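Local coordinates for retropepsin-like aspartic endopeptidase domain-containing protein (Legionella pneumophila subsp. pneumophila str. Philadelphia 1, PDB 2PMA) that is of unknown function but is probably a retropepsin-like aspartic endopeptidase, at residues 8-13 / 139-144; 21-26 / 117-122; 47-52 / 64-69. All coordinates share one frame; numbering follows the deposited sequence. Where two conformers were deposited one is given.

Interaction 1 (8-13 / 139-144); sequences VEKATL and LTFTTK
E9 reaches out from strand 8-13 and grips a type I beta turn, F141 to K144, near the C-terminal end of the modelled chain. This is the tight part of the contact. The chain of E9 folds back about CB-CG (chi2 -70°), which swings the carboxylate to the turn although the CB points off it. There E9 OE2 takes the backbone N of T142 at 3.1 Å, on its syn side, and the hydroxyl of T142, whose OG1 lies only 2.6 Å from E9 OE2 and comes from above the carboxylate plane. The other oxygen, E9 OE1, accepts the N of T143 at 3.2 Å. Two consecutive N-H groups of the turn and at least one hydroxyl therefore share a single carboxylate, and since E9 OE2 also bonds to the N of G6, the group is firmly fixed in rotation. At the first residue of the turn, the N of F141 gives a nearly straight bond to the O of V8 at 2.8 Å. The F141 ring and the buried V8 pack closely too, alongside each other and pointing the same way, with V8 CG1 3.6 Å from F141 CZ.

The looser, solvent side is at K10 and T140. K10 brushes the F141 ring with its CG, 3.8 Å from F141 CE2, while its ammonium goes on to S21 OG. T140 only skirts the contact, close to a bound acetate that probably came from the crystallisation liquor. At the margin a water donates to the O of K10 and lies 3.1 Å from T143 OG1.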
loop_
_atom_site.group_PDB
_atom_site.type_symbol
_atom_site.label_atom_id
_atom_site.label_comp_id
_atom_site.label_asym_id
_atom_site.label_seq_id
_atom_site.Cartn_x
_atom_site.Cartn_y
_atom_site.Cartn_z
ATOM N N VAL A 8 5.198 2.693 -12.444
ATOM C CA VAL A 8 5.955 2.478 -11.206
ATOM C C VAL A 8 6.293 3.832 -10.661
ATOM O O VAL A 8 6.713 4.709 -11.414
ATOM C CB VAL A 8 7.281 1.709 -11.415
ATOM C CG1 VAL A 8 7.930 1.425 -10.059
ATOM C CG2 VAL A 8 7.058 0.426 -12.143
ATOM N N GLU A 9 6.109 4.011 -9.354
ATOM C CA GLU A 9 6.419 5.277 -8.684
ATOM C C GLU A 9 7.018 4.964 -7.332
ATOM O O GLU A 9 6.740 3.922 -6.774
ATOM C CB GLU A 9 5.139 6.104 -8.447
ATOM C CG GLU A 9 4.440 6.650 -9.735
ATOM C CD GLU A 9 5.237 7.749 -10.423
ATOM O OE1 GLU A 9 6.201 8.290 -9.831
ATOM O OE2 GLU A 9 4.902 8.093 -11.577
ATOM N N LYS A 10 7.780 5.891 -6.769
ATOM C CA LYS A 10 8.173 5.714 -5.365
ATOM C C LYS A 10 7.028 6.265 -4.529
ATOM O O LYS A 10 6.454 7.322 -4.859
ATOM C CB LYS A 10 9.476 6.468 -5.069
ATOM C CG LYS A 10 10.729 5.856 -5.717
ATOM C CD LYS A 10 11.026 4.428 -5.238
ATOM C CE LYS A 10 12.463 4.007 -5.676
ATOM N NZ LYS A 10 12.663 2.609 -5.191
ATOM N N ALA A 11 6.656 5.549 -3.477
ATOM C CA ALA A 11 5.579 5.966 -2.574
ATOM C C ALA A 11 6.152 5.803 -1.167
ATOM O O ALA A 11 6.964 4.903 -0.932
ATOM C CB ALA A 11 4.367 5.055 -2.717
ATOM N N THR A 12 5.737 6.654 -0.250
ATOM C CA THR A 12 6.321 6.611 1.080
ATOM C C THR A 12 5.260 6.243 2.101
ATOM O O THR A 12 4.198 6.861 2.122
ATOM C CB THR A 12 6.973 7.955 1.441
ATOM O OG1 THR A 12 7.999 8.258 0.490
ATOM C CG2 THR A 12 7.573 7.868 2.875
ATOM N N LEU A 13 5.541 5.228 2.929
ATOM C CA LEU A 13 4.669 4.858 4.043
ATOM C C LEU A 13 5.133 5.748 5.183
ATOM O O LEU A 13 6.072 5.413 5.904
ATOM C CB LEU A 13 4.813 3.364 4.404
ATOM C CG LEU A 13 4.164 2.362 3.435
ATOM C CD1 LEU A 13 4.636 2.564 2.005
ATOM C CD2 LEU A 13 4.374 0.905 3.831
ATOM N N LEU A 139 5.697 5.593 -18.802
ATOM C CA LEU A 139 6.528 6.391 -17.870
ATOM C C LEU A 139 6.792 5.658 -16.564
ATOM O O LEU A 139 6.011 4.799 -16.180
ATOM C CB LEU A 139 5.835 7.722 -17.539
ATOM C CG LEU A 139 5.360 8.578 -18.722
ATOM C CD1 LEU A 139 4.676 9.820 -18.154
ATOM C CD2 LEU A 139 6.552 8.935 -19.587
ATOM N N THR A 140 7.895 5.986 -15.892
ATOM C CA THR A 140 8.109 5.521 -14.511
ATOM C C THR A 140 8.702 6.682 -13.720
ATOM O O THR A 140 9.396 7.559 -14.302
ATOM C CB THR A 140 9.101 4.333 -14.452
ATOM O OG1 THR A 140 10.311 4.723 -15.097
ATOM C CG2 THR A 140 8.550 3.092 -15.187
ATOM N N PHE A 141 8.415 6.697 -12.416
ATOM C CA PHE A 141 9.027 7.626 -11.470
ATOM C C PHE A 141 8.835 9.084 -11.890
ATOM O O PHE A 141 9.787 9.871 -11.912
ATOM C CB PHE A 141 10.501 7.282 -11.297
ATOM C CG PHE A 141 10.717 5.893 -10.829
ATOM C CD1 PHE A 141 11.334 4.956 -11.644
ATOM C CD2 PHE A 141 10.249 5.499 -9.571
ATOM C CE1 PHE A 141 11.501 3.647 -11.195
ATOM C CE2 PHE A 141 10.433 4.197 -9.111
ATOM C CZ PHE A 141 11.053 3.275 -9.934
ATOM N N THR A 142 7.592 9.439 -12.210
ATOM C CA THR A 142 7.270 10.812 -12.601
ATOM C C THR A 142 7.348 11.788 -11.427
ATOM O O THR A 142 7.487 13.003 -11.650
ATOM C CB THR A 142 5.861 10.940 -13.148
ATOM O OG1 THR A 142 4.927 10.621 -12.112
ATOM C CG2 THR A 142 5.647 10.050 -14.383
ATOM N N THR A 143 7.218 11.272 -10.194
ATOM C CA THR A 143 7.244 12.122 -9.009
ATOM C C THR A 143 8.685 12.596 -8.798
ATOM O O THR A 143 8.952 13.467 -7.960
ATOM C CB THR A 143 6.647 11.433 -7.753
ATOM O OG1 THR A 143 7.328 10.202 -7.502
ATOM C CG2 THR A 143 5.151 11.125 -7.965
ATOM N N LYS A 144 9.581 11.966 -9.567
ATOM C CA LYS A 144 10.919 12.451 -9.987
ATOM C C LYS A 144 12.101 11.823 -9.268
ATOM O O LYS A 144 12.137 10.601 -9.094
ATOM C CB LYS A 144 11.010 13.976 -10.103
ATOM C CG LYS A 144 10.525 14.454 -11.468
ATOM C CD LYS A 144 10.235 15.940 -11.518
ATOM C CE LYS A 144 9.314 16.260 -12.690
ATOM N NZ LYS A 144 9.156 17.728 -12.917
HETATM O O HOH W 1 6.471 9.834 -4.579
#

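Interaction 2 (21-26 / 117-122); sequences SAKLDT and FLYPLL
Y119 sets its ring across the aliphatic part of K23, the two side chains crossing at about a right angle. K23 CG lies anti to its backbone N (chi1 -176°), and with chi2 extended as well (161°) the chain runs out along the ring: K23 CB is 3.9 Å and K23 CD 4.0 Å from Y119 CD1. S21 meets the other flank of the same ring, its CB lying in the plane at the edge, 3.9 Å from Y119 CD2, while its hydroxyl is turned to K10. P120 then packs its CD 3.3 Å from the O of S21, a buried carbonyl oxygen that has no hydrogen-bond partner in the model.

Beyond the proline the two backbones run as parallel strands, with A22 opposite L121 and K23 opposite L122. The N of K23 bonds to the O of L121 at 3.0 Å, and the CA of A22 leans on that same oxygen. A22 and L121 turn their side chains to one face of the sheet, where the CB of A22 touches CD2 of L121 and A11 packs on both. K23 and L122 go to the other face.

L122 also reaches along to D25, and the two side chains meet at a slant: L122 CD2 lies 3.7 Å from D25 CB and L122 CD1 3.6 Å from D25 OD2. The other oxygen, D25 OD1, is held by the N of G27, and a formic acid molecule, probably from the crystallisation liquor, sits beside the carboxylate. D25, T26 and G27 correspond to the Asp-Thr-Gly motif that carries the catalytic aspartate in retropepsins, and the parallel pairing just ahead of it is consistent with the psi-shaped active-site motif of aspartic proteases.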
loop_
_atom_site.group_PDB
_atom_site.type_symbol
_atom_site.label_atom_id
_atom_site.label_comp_id
_atom_site.label_asym_id
_atom_site.label_seq_id
_atom_site.Cartn_x
_atom_site.Cartn_y
_atom_site.Cartn_z
ATOM N N SER A 21 9.199 1.112 -3.975
ATOM C CA SER A 21 8.677 1.119 -5.365
ATOM C C SER A 21 7.269 0.552 -5.359
ATOM O O SER A 21 7.018 -0.505 -4.757
ATOM C CB SER A 21 9.574 0.266 -6.269
ATOM O OG SER A 21 10.727 0.996 -6.546
ATOM N N ALA A 22 6.331 1.259 -5.982
ATOM C CA ALA A 22 4.942 0.841 -5.990
ATOM C C ALA A 22 4.542 0.688 -7.458
ATOM O O ALA A 22 4.916 1.520 -8.286
ATOM C CB ALA A 22 4.059 1.904 -5.314
ATOM N N LYS A 23 3.828 -0.377 -7.785
ATOM C CA LYS A 23 3.268 -0.503 -9.115
ATOM C C LYS A 23 1.853 0.038 -9.101
ATOM O O LYS A 23 1.065 -0.272 -8.211
ATOM C CB LYS A 23 3.280 -1.964 -9.594
ATOM C CG LYS A 23 2.781 -2.130 -11.029
ATOM C CD LYS A 23 3.212 -3.439 -11.636
ATOM C CE LYS A 23 2.408 -4.579 -11.029
ATOM N NZ LYS A 23 2.624 -5.830 -11.867
ATOM N N LEU A 24 1.531 0.882 -10.081
ATOM C CA LEU A 24 0.172 1.430 -10.200
ATOM C C LEU A 24 -0.540 0.576 -11.252
ATOM O O LEU A 24 -0.151 0.561 -12.432
ATOM C CB LEU A 24 0.225 2.905 -10.611
ATOM C CG LEU A 24 0.507 3.915 -9.488
ATOM C CD1 LEU A 24 1.889 3.706 -8.884
ATOM C CD2 LEU A 24 0.389 5.363 -10.038
ATOM N N ASP A 25 -1.550 -0.162 -10.788
ATOM C CA ASP A 25 -2.106 -1.298 -11.502
ATOM C C ASP A 25 -3.593 -1.055 -11.717
ATOM O O ASP A 25 -4.404 -1.311 -10.835
ATOM C CB ASP A 25 -1.909 -2.560 -10.643
ATOM C CG ASP A 25 -2.371 -3.839 -11.330
ATOM O OD1 ASP A 25 -3.016 -3.789 -12.385
ATOM O OD2 ASP A 25 -2.047 -4.929 -10.820
ATOM N N THR A 26 -3.964 -0.600 -12.912
ATOM C CA THR A 26 -5.372 -0.277 -13.177
ATOM C C THR A 26 -6.237 -1.551 -13.356
ATOM O O THR A 26 -7.457 -1.463 -13.366
ATOM C CB THR A 26 -5.519 0.649 -14.394
ATOM O OG1 THR A 26 -4.952 -0.015 -15.525
ATOM C CG2 THR A 26 -4.750 1.977 -14.167
ATOM N N PHE A 117 7.681 -11.437 -5.980
ATOM C CA PHE A 117 7.107 -10.223 -6.565
ATOM C C PHE A 117 8.248 -9.304 -6.950
ATOM O O PHE A 117 9.367 -9.458 -6.442
ATOM C CB PHE A 117 6.214 -9.500 -5.537
ATOM C CG PHE A 117 6.918 -9.182 -4.224
ATOM C CD1 PHE A 117 6.717 -9.985 -3.103
ATOM C CD2 PHE A 117 7.785 -8.087 -4.121
ATOM C CE1 PHE A 117 7.353 -9.703 -1.905
ATOM C CE2 PHE A 117 8.446 -7.800 -2.939
ATOM C CZ PHE A 117 8.218 -8.601 -1.811
ATOM N N LEU A 118 7.973 -8.332 -7.815
ATOM C CA LEU A 118 8.992 -7.327 -8.123
ATOM C C LEU A 118 8.865 -6.074 -7.239
ATOM O O LEU A 118 9.890 -5.504 -6.832
ATOM C CB LEU A 118 8.937 -6.946 -9.603
ATOM C CG LEU A 118 10.270 -6.654 -10.311
ATOM C CD1 LEU A 118 10.018 -6.263 -11.763
ATOM C CD2 LEU A 118 11.130 -5.585 -9.598
ATOM N N TYR A 119 7.612 -5.679 -6.956
ATOM C CA TYR A 119 7.239 -4.435 -6.253
ATOM C C TYR A 119 6.480 -4.757 -4.963
ATOM O O TYR A 119 5.457 -5.451 -4.997
ATOM C CB TYR A 119 6.340 -3.573 -7.151
ATOM C CG TYR A 119 6.985 -3.317 -8.482
ATOM C CD1 TYR A 119 6.582 -4.010 -9.618
ATOM C CD2 TYR A 119 8.060 -2.445 -8.585
ATOM C CE1 TYR A 119 7.200 -3.779 -10.853
ATOM C CE2 TYR A 119 8.695 -2.222 -9.799
ATOM C CZ TYR A 119 8.252 -2.885 -10.925
ATOM O OH TYR A 119 8.900 -2.662 -12.114
ATOM N N PRO A 120 7.006 -4.292 -3.825
ATOM C CA PRO A 120 6.422 -4.621 -2.524
ATOM C C PRO A 120 5.039 -4.005 -2.284
ATOM O O PRO A 120 4.314 -4.489 -1.406
ATOM C CB PRO A 120 7.466 -4.059 -1.513
ATOM C CG PRO A 120 8.150 -3.013 -2.249
ATOM C CD PRO A 120 8.206 -3.437 -3.699
ATOM N N LEU A 121 4.684 -2.953 -3.032
ATOM C CA LEU A 121 3.418 -2.237 -2.828
ATOM C C LEU A 121 2.726 -2.165 -4.191
ATOM O O LEU A 121 3.367 -1.831 -5.191
ATOM C CB LEU A 121 3.687 -0.807 -2.313
ATOM C CG LEU A 121 2.469 0.116 -2.103
ATOM C CD1 LEU A 121 1.415 -0.493 -1.168
ATOM C CD2 LEU A 121 2.911 1.527 -1.594
ATOM N N LEU A 122 1.446 -2.505 -4.236
ATOM C CA LEU A 122 0.684 -2.370 -5.479
ATOM C C LEU A 122 -0.465 -1.418 -5.153
ATOM O O LEU A 122 -1.185 -1.628 -4.167
ATOM C CB LEU A 122 0.181 -3.739 -5.890
ATOM C CG LEU A 122 -0.555 -3.928 -7.212
ATOM C CD1 LEU A 122 -0.461 -5.405 -7.594
ATOM C CD2 LEU A 122 -2.025 -3.471 -7.096
#

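Interaction 3 (47-52 / 64-69); sequences PYLRFT and GEYVGK. With FMT (formic acid), chain F.
L49 lies over one face of the Y66 ring, its CG 3.9 Å from the ring centroid and offset toward the rim, with CD2 tight against Y66 CD1 at 3.3 Å. Y66 points CG anti to its backbone N (chi1 -172°), which brings the ring against the leucine; P47 CB touches the CB of Y66 as well. The aromatic of Y48 works differently: its face takes the backbone of the opposite strand, E65 CA standing 4.1 Å from the ring centroid in a CH-pi contact. The side chain of E65 runs alongside it in the same direction, with CG near CZ, and ring and carboxylate planes are turned 35° apart.

Three backbone hydrogen bonds hold these groups in place. L49 and G64 form an antiparallel hydrogen-bonded pair, joined in both directions: N of L49 to O of G64, and N of G64 to O of L49, each 2.9 Å. Next to it Y48 and E65 are a non-hydrogen-bonded pair. The third bond runs from the N of Y66 to the O of P47. This is the beta hairpin of strands 46-55 and 58-71, and its segments 47-52 and 64-69 run 118° apart, well short of antiparallel. The F51 ring comes up to G64, its CE1 4.1 Å from the N of G64.

Further out, a water donates to both P47 O and Y66 O. A formic acid, probably from the crystallisation liquor, accepts the N of E65 through its O2 at 3.0 Å. Strand 90-100 pairs with strand 58-71, and its P92 touches both L49 and Y66; strand 31-43 pairs with strand 46-55 and brings I41 and K43 against Y48.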
loop_
_atom_site.group_PDB
_atom_site.type_symbol
_atom_site.label_atom_id
_atom_site.label_comp_id
_atom_site.label_asym_id
_atom_site.label_seq_id
_atom_site.Cartn_x
_atom_site.Cartn_y
_atom_site.Cartn_z
ATOM N N PRO A 47 -10.171 -2.392 16.584
ATOM C CA PRO A 47 -9.136 -3.321 16.162
ATOM C C PRO A 47 -8.101 -2.657 15.245
ATOM O O PRO A 47 -8.453 -1.896 14.323
ATOM C CB PRO A 47 -9.903 -4.416 15.405
ATOM C CG PRO A 47 -11.101 -3.750 14.881
ATOM C CD PRO A 47 -11.456 -2.644 15.888
ATOM N N TYR A 48 -6.843 -2.966 15.538
ATOM C CA TYR A 48 -5.717 -2.548 14.731
ATOM C C TYR A 48 -4.966 -3.830 14.455
ATOM O O TYR A 48 -5.025 -4.791 15.279
ATOM C CB TYR A 48 -4.787 -1.602 15.534
ATOM C CG TYR A 48 -5.264 -0.172 15.528
ATOM C CD1 TYR A 48 -4.598 0.794 14.778
ATOM C CD2 TYR A 48 -6.407 0.209 16.253
ATOM C CE1 TYR A 48 -5.040 2.129 14.749
ATOM C CE2 TYR A 48 -6.863 1.538 16.220
ATOM C CZ TYR A 48 -6.168 2.479 15.466
ATOM O OH TYR A 48 -6.625 3.788 15.433
ATOM N N LEU A 49 -4.207 -3.840 13.356
ATOM C CA LEU A 49 -3.201 -4.883 13.152
ATOM C C LEU A 49 -1.812 -4.259 13.251
ATOM O O LEU A 49 -1.575 -3.149 12.729
ATOM C CB LEU A 49 -3.374 -5.505 11.764
ATOM C CG LEU A 49 -4.700 -6.216 11.485
ATOM C CD1 LEU A 49 -4.543 -6.901 10.165
ATOM C CD2 LEU A 49 -5.007 -7.286 12.580
ATOM N N ARG A 50 -0.925 -4.941 13.958
ATOM C CA ARG A 50 0.505 -4.614 13.929
ATOM C C ARG A 50 1.107 -5.558 12.910
ATOM O O ARG A 50 0.763 -6.753 12.868
ATOM C CB ARG A 50 1.124 -4.867 15.298
ATOM C CG ARG A 50 2.592 -4.508 15.419
ATOM C CD ARG A 50 3.111 -4.905 16.839
ATOM N NE ARG A 50 2.495 -4.047 17.862
ATOM C CZ ARG A 50 2.151 -4.435 19.091
ATOM N NH1 ARG A 50 2.327 -5.702 19.486
ATOM N NH2 ARG A 50 1.612 -3.552 19.933
ATOM N N PHE A 51 1.993 -5.035 12.073
ATOM C CA PHE A 51 2.601 -5.858 11.056
ATOM C C PHE A 51 3.971 -5.325 10.680
ATOM O O PHE A 51 4.283 -4.129 10.916
ATOM C CB PHE A 51 1.675 -5.918 9.801
ATOM C CG PHE A 51 1.379 -4.566 9.163
ATOM C CD1 PHE A 51 0.301 -3.764 9.607
ATOM C CD2 PHE A 51 2.164 -4.106 8.095
ATOM C CE1 PHE A 51 0.010 -2.535 9.012
ATOM C CE2 PHE A 51 1.911 -2.882 7.495
ATOM C CZ PHE A 51 0.816 -2.075 7.930
ATOM N N THR A 52 4.760 -6.205 10.085
ATOM C CA THR A 52 6.110 -5.839 9.632
ATOM C C THR A 52 6.125 -5.777 8.122
ATOM O O THR A 52 5.650 -6.720 7.409
ATOM C CB THR A 52 7.104 -6.860 10.247
ATOM O OG1 THR A 52 7.077 -6.670 11.664
ATOM C CG2 THR A 52 8.548 -6.671 9.737
ATOM N N GLY A 64 -2.053 -0.390 11.856
ATOM C CA GLY A 64 -3.081 0.206 10.999
ATOM C C GLY A 64 -4.452 -0.254 11.455
ATOM O O GLY A 64 -4.595 -1.374 11.922
ATOM N N GLU A 65 -5.448 0.618 11.299
ATOM C CA GLU A 65 -6.822 0.275 11.631
ATOM C C GLU A 65 -7.236 -0.930 10.803
ATOM O O GLU A 65 -7.015 -0.943 9.606
ATOM C CB GLU A 65 -7.731 1.459 11.295
ATOM C CG GLU A 65 -7.531 2.626 12.233
ATOM C CD GLU A 65 -8.261 3.848 11.709
ATOM O OE1 GLU A 65 -7.582 4.775 11.243
ATOM O OE2 GLU A 65 -9.506 3.809 11.715
ATOM N N TYR A 66 -7.881 -1.917 11.434
ATOM C CA TYR A 66 -8.245 -3.174 10.781
ATOM C C TYR A 66 -9.673 -2.980 10.296
ATOM O O TYR A 66 -10.625 -2.892 11.122
ATOM C CB TYR A 66 -8.168 -4.309 11.814
ATOM C CG TYR A 66 -8.320 -5.750 11.310
ATOM C CD1 TYR A 66 -8.301 -6.819 12.235
ATOM C CD2 TYR A 66 -8.476 -6.059 9.956
ATOM C CE1 TYR A 66 -8.415 -8.174 11.799
ATOM C CE2 TYR A 66 -8.634 -7.413 9.510
ATOM C CZ TYR A 66 -8.590 -8.444 10.440
ATOM O OH TYR A 66 -8.707 -9.762 10.014
ATOM N N VAL A 67 -9.835 -2.878 8.980
ATOM C CA VAL A 67 -11.130 -2.451 8.448
ATOM C C VAL A 67 -11.916 -3.521 7.707
ATOM O O VAL A 67 -13.072 -3.283 7.304
ATOM C CB VAL A 67 -11.044 -1.130 7.642
ATOM C CG1 VAL A 67 -10.528 0.013 8.538
ATOM C CG2 VAL A 67 -10.141 -1.276 6.401
ATOM N N GLY A 68 -11.342 -4.702 7.538
ATOM C CA GLY A 68 -12.119 -5.786 6.897
ATOM C C GLY A 68 -11.211 -6.887 6.398
ATOM O O GLY A 68 -10.026 -6.866 6.637
ATOM N N LYS A 69 -11.800 -7.860 5.712
ATOM C CA LYS A 69 -11.034 -8.923 5.075
ATOM C C LYS A 69 -11.547 -9.002 3.663
ATOM O O LYS A 69 -12.729 -8.694 3.393
ATOM C CB LYS A 69 -11.292 -10.248 5.756
ATOM C CG LYS A 69 -10.522 -10.509 6.989
ATOM C CD LYS A 69 -10.950 -11.857 7.537
ATOM C CE LYS A 69 -10.266 -12.198 8.834
ATOM N NZ LYS A 69 -10.846 -13.485 9.384
HETATM C C FMT F . -4.079 4.487 10.444
HETATM O O1 FMT F . -4.753 5.567 10.310
HETATM O O2 FMT F . -4.555 3.322 10.487
HETATM O O HOH W 2 -10.679 -0.713 12.879
#

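In the fold
After strand 3-6 the chain enters strand 8-13, which interaction 1 ties to the C-terminal segment 139-144, so that nearly the whole modelled chain forms one loop. Within it, strand 18-24 pairs antiparallel with strand 8-13 and carries on into interaction 2, which closes a second loop at 117-122. Interaction 3 is a short-range hairpin closure lying inside that second loop; the three are thus nested and none cross. Interactions 1 and 2 touch directly through E9 O with A22 N and through V8, which packs on A22 and Y119. Interaction 3 sits across the chain's centre, about 20 Å from interaction 2 between centres, linked to both by the same mixed sheet.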